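Local coordinates for endoglucanase (PDB 1WC2), which hydrolyses internal beta-1,4-glucosidic linkages of cellulose and related beta-glucans, is active on soluble carboxymethylcellulose, and also has expansin activity, at residues T19-D24 with Q139-G144; Q54-S59 with Q71-T76; T96-N101 with V155-E160. One frame throughout, in Å; residues are numbered along the deposited sequence.

All three contacts lie within the double-psi beta-barrel of this family 45 glycoside hydrolase and reach the same curled, mixed sheet. Contact 2 closes first along the chain and sits inside the long loop closed by contact 1; contact 3 opens after contact 2 and interlaces with contact 1. Contacts 2 and 3 have centres about 10 Å apart: strands 72-78 and 94-100 are antiparallel neighbours, and the Cys72-Cys157 disulfide joins segment 71-76 to segment 155-160, locking strands and helix together. Contact 1, its centre about 17 Å from that of contact 2 and 16 Å from that of contact 3, packs a loop beside the strand leading to Asp24, probably the nucleophile.

Contact 1 (T19-D24 with Q139-G144); sequences TTNYHD and QVTGMG
The amide of Asn21 packs against Val140 and Thr141, its OD1 turned to the valine and its ND2 to the threonine. Asn21 is on strand 14-22 of the double-psi beta-barrel, just ahead of Asp24, the nucleophile by similarity; its partners belong to the loop between strands 129-134 and 148-155. With CG beside the backbone N and anti to the carbonyl carbon (chi1 -75°), the amide projects from the strand to this loop. Asn21 OD1 is 3.1 Å from Val140 CG1 and 3.4 Å from Val140 CB, and this buried oxygen has no hydrogen-bond partner in the model. Asn21 ND2 has a different surrounding: it donates to the backbone O of Trp145 while resting 3.4 Å from the methyl CG2 of Thr141. The contact between the two segments is therefore van der Waals packing, and the hydrogen bond to Trp145 fixes which end of the amide faces the valine. A leucine here would be likely to leave the Trp145 carbonyl without this donor and remove the bond that sets the side chain's rotation. The loop is held in turn by Asn135, which binds Val140 N through OD1 and Thr141 OG1 through ND2. Within the loop a 3-10 turn follows, in which Met143 N donates to Val140 O at 3.1 Å and Gly144 N to Thr141 O at 2.9 Å.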
loop_
_atom_site.group_PDB
_atom_site.type_symbol
_atom_site.label_atom_id
_atom_site.label_comp_id
_atom_site.label_asym_id
_atom_site.label_seq_id
_atom_site.Cartn_x
_atom_site.Cartn_y
_atom_site.Cartn_z
ATOM N N THR A 19 -0.331 -6.091 4.991
ATOM C CA THR A 19 -1.423 -5.390 4.326
ATOM C C THR A 19 -2.715 -5.430 5.137
ATOM O O THR A 19 -2.959 -6.372 5.910
ATOM C CB THR A 19 -1.716 -5.949 2.915
ATOM O OG1 THR A 19 -2.251 -7.283 3.001
ATOM C CG2 THR A 19 -0.444 -6.000 2.053
ATOM N N THR A 20 -3.541 -4.395 4.956
ATOM C CA THR A 20 -4.929 -4.392 5.418
ATOM C C THR A 20 -5.868 -3.828 4.363
ATOM O O THR A 20 -5.693 -2.689 3.935
ATOM C CB THR A 20 -5.127 -3.446 6.665
ATOM O OG1 THR A 20 -4.114 -3.627 7.663
ATOM C CG2 THR A 20 -6.492 -3.697 7.353
ATOM N N ASN A 21 -6.914 -4.585 4.043
ATOM C CA ASN A 21 -7.945 -4.118 3.125
ATOM C C ASN A 21 -8.714 -3.018 3.863
ATOM O O ASN A 21 -9.057 -3.190 5.026
ATOM C CB ASN A 21 -8.860 -5.278 2.706
ATOM C CG ASN A 21 -8.183 -6.204 1.710
ATOM O OD1 ASN A 21 -7.404 -5.756 0.863
ATOM N ND2 ASN A 21 -8.449 -7.498 1.826
ATOM N N TYR A 22 -8.902 -1.869 3.217
ATOM C CA TYR A 22 -9.608 -0.725 3.803
ATOM C C TYR A 22 -10.435 -0.004 2.736
ATOM O O TYR A 22 -10.319 -0.294 1.543
ATOM C CB TYR A 22 -8.627 0.235 4.526
ATOM C CG TYR A 22 -8.017 1.400 3.731
ATOM C CD1 TYR A 22 -7.914 2.675 4.297
ATOM C CD2 TYR A 22 -7.488 1.237 2.449
ATOM C CE1 TYR A 22 -7.337 3.739 3.603
ATOM C CE2 TYR A 22 -6.920 2.320 1.751
ATOM C CZ TYR A 22 -6.853 3.571 2.323
ATOM O OH TYR A 22 -6.304 4.638 1.627
ATOM N N HIS A 23 -11.272 0.926 3.175
ATOM C CA HIS A 23 -11.963 1.813 2.266
ATOM C C HIS A 23 -11.887 3.233 2.761
ATOM O O HIS A 23 -12.253 3.513 3.906
ATOM C CB HIS A 23 -13.438 1.433 2.102
ATOM C CG HIS A 23 -14.211 2.454 1.333
ATOM N ND1 HIS A 23 -13.804 2.904 0.095
ATOM C CD2 HIS A 23 -15.316 3.168 1.649
ATOM C CE1 HIS A 23 -14.642 3.828 -0.333
ATOM N NE2 HIS A 23 -15.565 4.010 0.591
ATOM N N ASP A 24 -11.405 4.122 1.904
ATOM C CA ASP A 24 -11.386 5.545 2.199
ATOM C C ASP A 24 -11.793 6.294 0.928
ATOM O O ASP A 24 -11.173 6.065 -0.122
ATOM C CB ASP A 24 -9.975 5.930 2.671
ATOM C CG ASP A 24 -9.891 7.343 3.175
ATOM O OD1 ASP A 24 -10.111 8.257 2.368
ATOM O OD2 ASP A 24 -9.604 7.627 4.370
ATOM N N GLN A 139 -11.862 -5.030 -5.168
ATOM C CA GLN A 139 -10.787 -5.307 -6.122
ATOM C C GLN A 139 -9.709 -6.238 -5.542
ATOM O O GLN A 139 -9.057 -6.993 -6.281
ATOM C CB GLN A 139 -10.164 -4.023 -6.668
ATOM C CG GLN A 139 -9.624 -3.013 -5.629
ATOM C CD GLN A 139 -10.647 -1.927 -5.277
ATOM O OE1 GLN A 139 -11.726 -2.220 -4.751
ATOM N NE2 GLN A 139 -10.318 -0.683 -5.584
ATOM N N VAL A 140 -9.505 -6.174 -4.227
ATOM C CA VAL A 140 -8.511 -7.020 -3.566
ATOM C C VAL A 140 -9.135 -8.327 -3.056
ATOM O O VAL A 140 -8.647 -9.399 -3.372
ATOM C CB VAL A 140 -7.741 -6.260 -2.454
ATOM C CG1 VAL A 140 -6.687 -7.156 -1.805
ATOM C CG2 VAL A 140 -7.080 -5.004 -3.034
ATOM N N THR A 141 -10.233 -8.263 -2.292
ATOM C CA THR A 141 -10.862 -9.498 -1.800
ATOM C C THR A 141 -11.463 -10.350 -2.927
ATOM O O THR A 141 -11.582 -11.555 -2.765
ATOM C CB THR A 141 -11.929 -9.239 -0.745
ATOM O OG1 THR A 141 -12.765 -8.147 -1.154
ATOM C CG2 THR A 141 -11.302 -8.831 0.596
ATOM N N GLY A 142 -11.794 -9.746 -4.072
ATOM C CA GLY A 142 -12.270 -10.495 -5.226
ATOM C C GLY A 142 -11.242 -11.489 -5.751
ATOM O O GLY A 142 -11.610 -12.491 -6.379
ATOM N N MET A 143 -9.950 -11.203 -5.506
ATOM C CA MET A 143 -8.849 -12.108 -5.849
ATOM C C MET A 143 -8.545 -13.134 -4.758
ATOM O O MET A 143 -7.583 -13.883 -4.865
ATOM C CB MET A 143 -7.552 -11.326 -6.055
ATOM C CG MET A 143 -7.604 -10.249 -7.078
ATOM S SD MET A 143 -5.965 -9.550 -7.433
ATOM C CE MET A 143 -5.588 -8.631 -5.926
ATOM N N GLY A 144 -9.335 -13.157 -3.690
ATOM C CA GLY A 144 -9.047 -14.040 -2.575
ATOM C C GLY A 144 -7.952 -13.522 -1.652
ATOM O O GLY A 144 -7.444 -14.271 -0.827
#

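Contact 2 (Q54-S59 with Q71-T76); sequences QMYFDS and QCIKLT
Tyr56 reaches from the short helix 54-57 to Gln71, just before strand 72-78, and to Ile73 on it. From CB the side chain leaves with CG anti to the backbone N (chi1 -164°), which sends the ring out from the helix toward the strand. At the ring edge, Tyr56 CE2 comes within 3.3 Å of Gln71 OE1. Tyr56 CE2 also lies 4.4 Å from the methyl CD1 of Ile73. Tyr56 CZ sits close to Gln71 OE1 as well, at 3.4 Å. At the tip, Tyr56 OH donates a 2.6 Å hydrogen bond to Gln71 OE1 and lies 4.0 Å from Ile73 CD1. In the double-psi beta-barrel of this family 45 enzyme, the bond ties a helix that directly follows strand 49-53 to the residue leading into strand 72-78 of the same curled sheet. Gln71 comes to meet the tyrosine at about a right angle on an extended chain, and its amide plane is turned 34° from the ring. The donor sits 19° out of the carbonyl plane. Other aromatics hold the ring: His68 stacks on it, and Trp152 meets it with the planes steeply inclined.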
loop_
_atom_site.group_PDB
_atom_site.type_symbol
_atom_site.label_atom_id
_atom_site.label_comp_id
_atom_site.label_asym_id
_atom_site.label_seq_id
_atom_site.Cartn_x
_atom_site.Cartn_y
_atom_site.Cartn_z
ATOM N N GLN A 54 3.374 5.726 7.587
ATOM C CA GLN A 54 3.909 7.091 7.630
ATOM C C GLN A 54 5.367 7.232 7.210
ATOM O O GLN A 54 5.680 8.070 6.361
ATOM C CB GLN A 54 3.727 7.688 9.038
ATOM C CG GLN A 54 4.436 9.058 9.243
ATOM C CD GLN A 54 3.796 10.212 8.458
ATOM O OE1 GLN A 54 2.732 10.712 8.850
ATOM N NE2 GLN A 54 4.437 10.646 7.368
ATOM N N MET A 55 6.274 6.489 7.823
ATOM C CA MET A 55 7.690 6.745 7.537
ATOM C C MET A 55 8.086 6.369 6.103
ATOM O O MET A 55 9.018 6.959 5.545
ATOM C CB MET A 55 8.587 6.020 8.540
ATOM C CG MET A 55 8.751 6.750 9.849
ATOM S SD MET A 55 9.696 8.273 9.624
ATOM C CE MET A 55 11.075 7.830 9.107
ATOM N N TYR A 56 7.370 5.425 5.488
ATOM C CA TYR A 56 7.552 5.162 4.059
ATOM C C TYR A 56 6.898 6.226 3.170
ATOM O O TYR A 56 7.481 6.666 2.166
ATOM C CB TYR A 56 7.069 3.750 3.649
ATOM C CG TYR A 56 7.626 3.396 2.276
ATOM C CD1 TYR A 56 8.942 2.946 2.140
ATOM C CD2 TYR A 56 6.894 3.602 1.103
ATOM C CE1 TYR A 56 9.506 2.698 0.900
ATOM C CE2 TYR A 56 7.455 3.345 -0.158
ATOM C CZ TYR A 56 8.765 2.891 -0.242
ATOM O OH TYR A 56 9.364 2.649 -1.469
ATOM N N PHE A 57 5.703 6.666 3.533
ATOM C CA PHE A 57 5.054 7.769 2.826
ATOM C C PHE A 57 5.998 8.978 2.717
ATOM O O PHE A 57 6.171 9.578 1.640
ATOM C CB PHE A 57 3.749 8.135 3.559
ATOM C CG PHE A 57 2.982 9.281 2.932
ATOM C CD1 PHE A 57 2.128 9.064 1.863
ATOM C CD2 PHE A 57 3.135 10.573 3.408
ATOM C CE1 PHE A 57 1.430 10.134 1.291
ATOM C CE2 PHE A 57 2.439 11.636 2.840
ATOM C CZ PHE A 57 1.596 11.423 1.785
ATOM N N ASP A 58 6.601 9.323 3.847
ATOM C CA ASP A 58 7.548 10.429 3.934
ATOM C C ASP A 58 8.372 10.318 5.220
ATOM O O ASP A 58 7.823 10.392 6.325
ATOM C CB ASP A 58 6.839 11.785 3.936
ATOM C CG ASP A 58 7.804 12.902 3.670
ATOM O OD1 ASP A 58 8.287 13.518 4.660
ATOM O OD2 ASP A 58 8.149 13.161 2.493
ATOM N N SER A 59 9.686 10.174 5.080
ATOM C CA SER A 59 10.567 9.975 6.233
ATOM C C SER A 59 10.685 11.229 7.103
ATOM O O SER A 59 11.057 11.128 8.277
ATOM C CB SER A 59 11.956 9.526 5.777
ATOM O OG SER A 59 12.606 10.575 5.115
ATOM N N GLN A 71 4.358 6.493 -6.246
ATOM C CA GLN A 71 5.253 5.368 -6.485
ATOM C C GLN A 71 4.423 4.092 -6.549
ATOM O O GLN A 71 3.476 3.915 -5.774
ATOM C CB GLN A 71 6.282 5.259 -5.364
ATOM C CG GLN A 71 7.366 4.251 -5.650
ATOM C CD GLN A 71 8.364 4.151 -4.522
ATOM O OE1 GLN A 71 8.000 3.781 -3.401
ATOM N NE2 GLN A 71 9.630 4.464 -4.809
ATOM N N CYS A 72 4.787 3.197 -7.470
ATOM C CA CYS A 72 4.137 1.893 -7.573
ATOM C C CYS A 72 4.966 0.797 -6.905
ATOM O O CYS A 72 6.198 0.724 -7.078
ATOM C CB CYS A 72 3.840 1.540 -9.032
ATOM S SG CYS A 72 2.478 2.528 -9.718
ATOM N N ILE A 73 4.260 -0.034 -6.147
ATOM C CA ILE A 73 4.819 -1.136 -5.376
ATOM C C ILE A 73 4.158 -2.437 -5.831
ATOM O O ILE A 73 2.942 -2.588 -5.739
ATOM C CB ILE A 73 4.547 -0.956 -3.857
ATOM C CG1 ILE A 73 5.010 0.412 -3.347
ATOM C CG2 ILE A 73 5.157 -2.138 -3.080
ATOM C CD1 ILE A 73 6.461 0.614 -3.406
ATOM N N LYS A 74 4.970 -3.371 -6.322
ATOM C CA LYS A 74 4.512 -4.702 -6.695
ATOM C C LYS A 74 4.583 -5.622 -5.484
ATOM O O LYS A 74 5.658 -5.788 -4.887
ATOM C CB LYS A 74 5.361 -5.256 -7.841
ATOM C CG LYS A 74 4.902 -6.627 -8.333
ATOM C CD LYS A 74 5.714 -7.118 -9.527
ATOM C CE LYS A 74 5.275 -8.504 -10.006
ATOM N NZ LYS A 74 6.205 -9.019 -11.052
ATOM N N LEU A 75 3.439 -6.182 -5.101
ATOM C CA LEU A 75 3.330 -7.093 -3.971
ATOM C C LEU A 75 3.193 -8.518 -4.474
ATOM O O LEU A 75 2.422 -8.768 -5.401
ATOM C CB LEU A 75 2.104 -6.742 -3.132
ATOM C CG LEU A 75 2.092 -5.360 -2.465
ATOM C CD1 LEU A 75 0.843 -5.220 -1.606
ATOM C CD2 LEU A 75 3.348 -5.145 -1.636
ATOM N N THR A 76 3.928 -9.444 -3.860
ATOM C CA THR A 76 3.837 -10.873 -4.151
ATOM C C THR A 76 3.451 -11.611 -2.873
ATOM O O THR A 76 4.090 -11.432 -1.834
ATOM C CB THR A 76 5.193 -11.381 -4.684
ATOM O OG1 THR A 76 5.516 -10.680 -5.895
ATOM C CG2 THR A 76 5.113 -12.872 -5.041
#

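Contact 3 (T96-N101 with V155-E160); sequences TFMITN and VNCDSE
Thr96 carries CG2 anti to the backbone N and OG1 beside that N (chi1 -67°), a rotation that sets the methyl against Val155 and the hydroxyl oxygen against the CG methylene of Glu160. The two methyls, Thr96 CG2 and Val155 CG2, meet tip to tip at 3.5 Å. Glu160 crosses the threonine at about a right angle, its chain bent at chi2 (-58°), and Glu160 CG comes to 3.3 Å from Thr96 OG1. Farther along strand 94-100, Met98 runs straight out through CG and SD before bending at chi3 (-77°), and Met98 CE lies 3.6 Å from Cys157 SG. These contacts lay the first turn of helix 157-163, and Val155 just ahead of it, against strand 94-100 of the double-psi beta-barrel, away from the annotated catalytic residues. Asn156 is the N-cap of that helix: Asn156 OD1 accepts from Asp158 N at 2.8 Å, with the donor in the carbonyl plane. Cys157 is also bonded through SG to Cys72 on strand 72-78, the neighbour of strand 94-100. No hydrogen bond joins the two segments, so between them cohesion comes from van der Waals packing of methyl, methylene, hydroxyl oxygen and sulfur, while the disulfide beside Met98 CE adds a covalent cross-link from the helix to strand 72-78.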
loop_
_atom_site.group_PDB
_atom_site.type_symbol
_atom_site.label_atom_id
_atom_site.label_comp_id
_atom_site.label_asym_id
_atom_site.label_seq_id
_atom_site.Cartn_x
_atom_site.Cartn_y
_atom_site.Cartn_z
ATOM N N THR A 96 0.254 -4.807 -8.599
ATOM C CA THR A 96 0.971 -3.568 -8.323
ATOM C C THR A 96 -0.002 -2.459 -7.894
ATOM O O THR A 96 -1.054 -2.253 -8.525
ATOM C CB THR A 96 1.769 -3.155 -9.569
ATOM O OG1 THR A 96 2.821 -4.099 -9.805
ATOM C CG2 THR A 96 2.462 -1.804 -9.392
ATOM N N PHE A 97 0.376 -1.742 -6.837
ATOM C CA PHE A 97 -0.441 -0.708 -6.216
ATOM C C PHE A 97 0.288 0.625 -6.270
ATOM O O PHE A 97 1.464 0.715 -5.926
ATOM C CB PHE A 97 -0.746 -1.081 -4.755
ATOM C CG PHE A 97 -1.519 -2.365 -4.614
ATOM C CD1 PHE A 97 -0.871 -3.589 -4.698
ATOM C CD2 PHE A 97 -2.893 -2.355 -4.418
ATOM C CE1 PHE A 97 -1.575 -4.781 -4.612
ATOM C CE2 PHE A 97 -3.604 -3.554 -4.320
ATOM C CZ PHE A 97 -2.941 -4.765 -4.420
ATOM N N MET A 98 -0.409 1.684 -6.666
ATOM C CA MET A 98 0.133 3.043 -6.577
ATOM C C MET A 98 -0.158 3.643 -5.199
ATOM O O MET A 98 -1.310 3.610 -4.743
ATOM C CB MET A 98 -0.476 3.947 -7.649
ATOM C CG MET A 98 0.058 5.382 -7.587
ATOM S SD MET A 98 -0.605 6.463 -8.885
ATOM C CE MET A 98 0.385 5.884 -10.315
ATOM N N ILE A 99 0.864 4.222 -4.562
ATOM C CA ILE A 99 0.664 4.948 -3.309
ATOM C C ILE A 99 -0.041 6.277 -3.621
ATOM O O ILE A 99 0.510 7.134 -4.318
ATOM C CB ILE A 99 2.008 5.189 -2.577
ATOM C CG1 ILE A 99 2.618 3.851 -2.131
ATOM C CG2 ILE A 99 1.818 6.134 -1.395
ATOM C CD1 ILE A 99 4.069 3.947 -1.650
ATOM N N THR A 100 -1.266 6.428 -3.114
ATOM C CA THR A 100 -2.030 7.663 -3.275
ATOM C C THR A 100 -2.386 8.312 -1.944
ATOM O O THR A 100 -2.997 9.380 -1.937
ATOM C CB THR A 100 -3.343 7.419 -4.063
ATOM O OG1 THR A 100 -4.148 6.470 -3.340
ATOM C CG2 THR A 100 -3.065 6.876 -5.471
ATOM N N ASN A 101 -2.037 7.693 -0.819
ATOM C CA ASN A 101 -2.477 8.200 0.472
ATOM C C ASN A 101 -1.499 7.763 1.563
ATOM O O ASN A 101 -0.570 6.977 1.323
ATOM C CB ASN A 101 -3.930 7.714 0.726
ATOM C CG ASN A 101 -4.722 8.575 1.730
ATOM O OD1 ASN A 101 -4.249 9.571 2.258
ATOM N ND2 ASN A 101 -5.970 8.194 1.952
ATOM N N VAL A 155 8.382 -0.706 -8.727
ATOM C CA VAL A 155 8.284 -0.955 -10.166
ATOM C C VAL A 155 7.758 0.284 -10.897
ATOM O O VAL A 155 7.218 1.207 -10.282
ATOM C CB VAL A 155 7.358 -2.160 -10.472
ATOM C CG1 VAL A 155 7.947 -3.455 -9.924
ATOM C CG2 VAL A 155 5.955 -1.939 -9.921
ATOM N N ASN A 156 7.927 0.303 -12.218
ATOM C CA ASN A 156 7.385 1.347 -13.088
ATOM C C ASN A 156 5.882 1.156 -13.253
ATOM O O ASN A 156 5.428 0.101 -13.676
ATOM C CB ASN A 156 8.078 1.271 -14.454
ATOM C CG ASN A 156 7.722 2.431 -15.359
ATOM O OD1 ASN A 156 6.564 2.653 -15.670
ATOM N ND2 ASN A 156 8.726 3.170 -15.790
ATOM N N CYS A 157 5.110 2.183 -12.899
ATOM C CA CYS A 157 3.650 2.132 -12.978
ATOM C C CYS A 157 3.130 1.796 -14.383
ATOM O O CYS A 157 2.156 1.058 -14.527
ATOM C CB CYS A 157 3.063 3.483 -12.561
ATOM S SG CYS A 157 3.396 3.994 -10.849
ATOM N N ASP A 158 3.751 2.370 -15.405
ATOM C CA ASP A 158 3.270 2.167 -16.774
ATOM C C ASP A 158 3.373 0.714 -17.224
ATOM O O ASP A 158 2.449 0.184 -17.848
ATOM C CB ASP A 158 4.038 3.056 -17.748
ATOM C CG ASP A 158 3.721 4.522 -17.581
ATOM O OD1 ASP A 158 2.604 4.852 -17.125
ATOM O OD2 ASP A 158 4.548 5.409 -17.880
ATOM N N SER A 159 4.484 0.069 -16.878
ATOM C CA SER A 159 4.699 -1.331 -17.241
ATOM C C SER A 159 3.616 -2.229 -16.658
ATOM O O SER A 159 3.114 -3.131 -17.328
ATOM C CB SER A 159 6.083 -1.808 -16.789
ATOM O OG SER A 159 7.091 -0.991 -17.350
ATOM N N GLU A 160 3.255 -1.973 -15.402
ATOM C CA GLU A 160 2.259 -2.785 -14.719
ATOM C C GLU A 160 0.821 -2.421 -15.133
ATOM O O GLU A 160 -0.036 -3.307 -15.216
ATOM C CB GLU A 160 2.479 -2.696 -13.209
ATOM C CG GLU A 160 3.859 -3.186 -12.783
ATOM C CD GLU A 160 4.160 -4.625 -13.194
ATOM O OE1 GLU A 160 3.222 -5.444 -13.303
ATOM O OE2 GLU A 160 5.350 -4.933 -13.399
#